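Local coordinates for 402AA LONG hypothetical molybdopterin biosynthesis MOEA protein (Pyrococcus horikoshii, PDB 1UZ5) that probably catalyses insertion of molybdenum from molybdate into adenylyl-molybdopterin, a magnesium-dependent step of molybdenum cofactor biosynthesis that releases AMP, at residues I192-P195 with G196-L199; V228-D232 with K233-K237. One frame throughout, in Å; residues are numbered along the deposited sequence.

Contact 1. Residues I192-P195 with G196-L199; sequences IVPP and GNEL
The backbone of Pro-194 to Asn-197 folds back in a distorted type II beta turn, with Pro-195 and Gly-196 at the two corners. It reverses the chain just after the short strand 192-193, within the region assigned as the probable molybdopterin-binding domain. The residue types fit: the ring of Pro-195 locks phi near the -60° wanted at the first corner, while Gly-196, at phi 94°, occupies a conformation in which a side chain would collide with the carbonyl oxygen of Pro-195. The turn's own backbone bond, Asn-197 N to Pro-194 O, is weak at 3.4 Å. The same oxygen receives a second donor, Asn-197 ND2, at 3.1 Å. With CG beside its backbone N (chi1 -68°), the Asn-197 side chain folds back to reach that oxygen from above the carbonyl plane. Its amide nitrogen also lies against the ring of Pro-194, 3.4 Å from Pro-194 CD, so that one short polar side chain both bonds to and packs on the residue opening the turn. Beyond the turn on each side, Val-193 and Leu-199 bring apolar branches together, and both also touch Tyr-205 of the neighbouring parallel strand 204-205. The hydroxyl of Tyr-205 in turn is hydrogen-bonded to the carbonyl oxygen of Asn-197. The methyls Val-193 CG2 and Leu-199 CD2 meet tightly, 3.4 Å apart.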
# COMPACT_ATOMS: atom_id res chain seq x y z
N ILE A 192 30.21 -16.95 -3.64
CA ILE A 192 29.43 -15.90 -4.29
C ILE A 192 30.17 -14.72 -4.91
O ILE A 192 31.09 -14.18 -4.32
CB ILE A 192 28.38 -15.33 -3.31
CG1 ILE A 192 27.48 -16.46 -2.80
CG2 ILE A 192 27.52 -14.27 -4.01
CD1 ILE A 192 26.50 -16.03 -1.73
N VAL A 193 29.76 -14.35 -6.12
CA VAL A 193 30.33 -13.20 -6.81
C VAL A 193 29.18 -12.36 -7.39
O VAL A 193 28.10 -12.89 -7.69
CB VAL A 193 31.28 -13.61 -7.97
CG1 VAL A 193 32.36 -14.54 -7.43
CG2 VAL A 193 30.51 -14.27 -9.09
N PRO A 194 29.37 -11.04 -7.52
CA PRO A 194 28.32 -10.17 -8.06
C PRO A 194 28.08 -10.41 -9.55
O PRO A 194 29.00 -10.76 -10.29
CB PRO A 194 28.87 -8.76 -7.79
CG PRO A 194 29.78 -8.96 -6.60
CD PRO A 194 30.48 -10.25 -6.96
N PRO A 195 26.83 -10.22 -10.02
CA PRO A 195 26.58 -10.44 -11.45
C PRO A 195 27.45 -9.51 -12.28
O PRO A 195 27.94 -8.50 -11.78
CB PRO A 195 25.09 -10.15 -11.59
CG PRO A 195 24.86 -9.10 -10.54
CD PRO A 195 25.65 -9.65 -9.36
N GLY A 196 27.66 -9.85 -13.55
CA GLY A 196 28.49 -9.02 -14.40
C GLY A 196 29.92 -9.50 -14.43
O GLY A 196 30.62 -9.36 -15.44
N ASN A 197 30.38 -10.06 -13.31
CA ASN A 197 31.74 -10.58 -13.22
C ASN A 197 31.80 -11.96 -13.86
O ASN A 197 30.80 -12.68 -13.92
CB ASN A 197 32.18 -10.69 -11.76
CG ASN A 197 32.35 -9.34 -11.09
OD1 ASN A 197 33.13 -8.50 -11.55
ND2 ASN A 197 31.62 -9.12 -10.01
N GLU A 198 32.98 -12.33 -14.34
CA GLU A 198 33.16 -13.64 -14.96
C GLU A 198 33.25 -14.69 -13.85
O GLU A 198 33.91 -14.48 -12.84
CB GLU A 198 34.45 -13.65 -15.79
CG GLU A 198 34.73 -14.98 -16.48
CD GLU A 198 36.08 -15.00 -17.17
OE1 GLU A 198 36.32 -14.15 -18.05
OE2 GLU A 198 36.91 -15.87 -16.81
N LEU A 199 32.56 -15.81 -14.04
CA LEU A 199 32.58 -16.87 -13.04
C LEU A 199 33.78 -17.79 -13.20
O LEU A 199 34.15 -18.16 -14.31
CB LEU A 199 31.33 -17.75 -13.15
CG LEU A 199 30.01 -17.35 -12.52
CD1 LEU A 199 29.03 -18.49 -12.71
CD2 LEU A 199 30.18 -17.04 -11.04

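Contact 2. Residues V228-D232 with K233-K237; sequences VARDD and KESLK
Ala-229, at the end of strand 222-229, turns its small CB toward the first turn of helix 233-246, where it meets Leu-236 CD1 at 3.9 Å; a methyl lets helix and strand end come close in this buried corner. Arg-230 follows, its backbone N donating to Ser-235 OG over 2.9 Å. Ser-235 has OG anti to its own N (chi1 -179°), which directs the hydroxyl back to the strand end, while the long Arg-230 chain leads away at the surface. Asp-231 is the centre of an inverse gamma turn, and its N is held by Asn-190 OD1. Asp-232 then caps the helix. A chi1 of 70° swings its carboxylate over the first turn, and OD1 accepts from Ser-235 N at 2.9 Å on its syn side, somewhat out of the carboxylate plane. Its carbonyl oxygen takes Leu-236 N at 3.1 Å, starting the helical bonding. The carboxylate of Glu-234 is nearby, OE2 4.3 Å from Asp-232 OD1, a like-charge neighbour that the helix N-terminus probably helps to offset. This is an aspartate N-cap to N3 bond, without the return bond of a capping box, at a strand-to-helix junction of an alpha/beta domain.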
# COMPACT_ATOMS: atom_id res chain seq x y z
N VAL A 228 29.01 -8.37 -1.52
CA VAL A 228 29.29 -9.73 -1.07
C VAL A 228 30.41 -9.80 -0.04
O VAL A 228 31.48 -9.23 -0.23
CB VAL A 228 29.67 -10.62 -2.28
CG1 VAL A 228 30.08 -12.01 -1.80
CG2 VAL A 228 28.50 -10.70 -3.24
N ALA A 229 30.18 -10.53 1.05
CA ALA A 229 31.21 -10.69 2.08
C ALA A 229 31.75 -12.13 2.09
O ALA A 229 30.99 -13.09 2.04
CB ALA A 229 30.64 -10.35 3.44
N ARG A 230 33.07 -12.27 2.17
CA ARG A 230 33.69 -13.59 2.25
C ARG A 230 33.27 -14.18 3.59
O ARG A 230 32.94 -13.45 4.52
CB ARG A 230 35.22 -13.47 2.21
CG ARG A 230 35.79 -13.06 0.86
CD ARG A 230 35.89 -14.25 -0.08
NE ARG A 230 36.85 -15.25 0.41
CZ ARG A 230 37.10 -16.41 -0.18
NH1 ARG A 230 36.47 -16.74 -1.30
NH2 ARG A 230 37.98 -17.25 0.34
N ASP A 231 33.26 -15.51 3.69
CA ASP A 231 32.86 -16.14 4.93
C ASP A 231 33.98 -16.16 5.98
O ASP A 231 34.43 -17.23 6.40
CB ASP A 231 32.37 -17.57 4.66
CG ASP A 231 31.74 -18.21 5.89
OD1 ASP A 231 30.81 -17.60 6.47
OD2 ASP A 231 32.16 -19.32 6.27
N ASP A 232 34.44 -14.98 6.39
CA ASP A 232 35.48 -14.87 7.40
C ASP A 232 35.28 -13.60 8.24
O ASP A 232 34.59 -12.68 7.82
CB ASP A 232 36.88 -14.89 6.76
CG ASP A 232 37.19 -13.63 5.98
OD1 ASP A 232 37.27 -12.55 6.61
OD2 ASP A 232 37.37 -13.72 4.75
N LYS A 233 35.88 -13.57 9.42
CA LYS A 233 35.73 -12.44 10.33
C LYS A 233 35.97 -11.05 9.75
O LYS A 233 35.05 -10.23 9.72
CB LYS A 233 36.63 -12.62 11.56
CG LYS A 233 36.44 -11.52 12.60
CD LYS A 233 37.36 -11.68 13.79
CE LYS A 233 37.17 -10.53 14.78
NZ LYS A 233 38.10 -10.61 15.94
N GLU A 234 37.19 -10.78 9.31
CA GLU A 234 37.52 -9.47 8.77
C GLU A 234 36.55 -8.97 7.70
O GLU A 234 35.98 -7.89 7.83
CB GLU A 234 38.95 -9.45 8.23
CG GLU A 234 39.20 -10.34 7.03
CD GLU A 234 40.60 -10.20 6.47
OE1 GLU A 234 40.98 -9.07 6.07
OE2 GLU A 234 41.34 -11.21 6.44
N SER A 235 36.37 -9.76 6.64
CA SER A 235 35.49 -9.37 5.55
C SER A 235 34.07 -9.06 6.03
O SER A 235 33.52 -8.00 5.71
CB SER A 235 35.42 -10.49 4.51
OG SER A 235 34.59 -10.13 3.42
N LEU A 236 33.49 -9.96 6.81
CA LEU A 236 32.14 -9.78 7.31
C LEU A 236 32.00 -8.61 8.29
O LEU A 236 31.05 -7.82 8.18
CB LEU A 236 31.65 -11.08 7.95
CG LEU A 236 30.18 -11.12 8.34
CD1 LEU A 236 29.32 -10.80 7.12
CD2 LEU A 236 29.83 -12.49 8.88
N LYS A 237 32.92 -8.48 9.23
CA LYS A 237 32.85 -7.40 10.21
C LYS A 237 32.92 -6.03 9.55
O LYS A 237 32.17 -5.12 9.91
CB LYS A 237 33.98 -7.51 11.24
CG LYS A 237 33.80 -6.57 12.43
CD LYS A 237 34.98 -6.60 13.39
CE LYS A 237 36.22 -5.96 12.79
NZ LYS A 237 37.34 -5.86 13.77

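Overall arrangement
Contact 1 and contact 2 lie in series along the chain, their centres about 17 Å apart, in the probable molybdopterin-binding domain. Val-228 joins them: its CG1 lies 3.5 Å from Ile-192 O and its CG2 4.0 Å from Pro-194 CG, so the end of edge strand 222-229 packs against strand 192-193 and the first residue of the 194-197 turn. Asn-190, two residues before Ile-192 in the chain, touches Arg-230, so the lead-in to contact 1 also passes beside contact 2. A sulfate ion, probably from the crystallisation liquor, is about 5 Å from the side chain of Leu-236, on the contact 2 side; whether it marks a substrate site remains open.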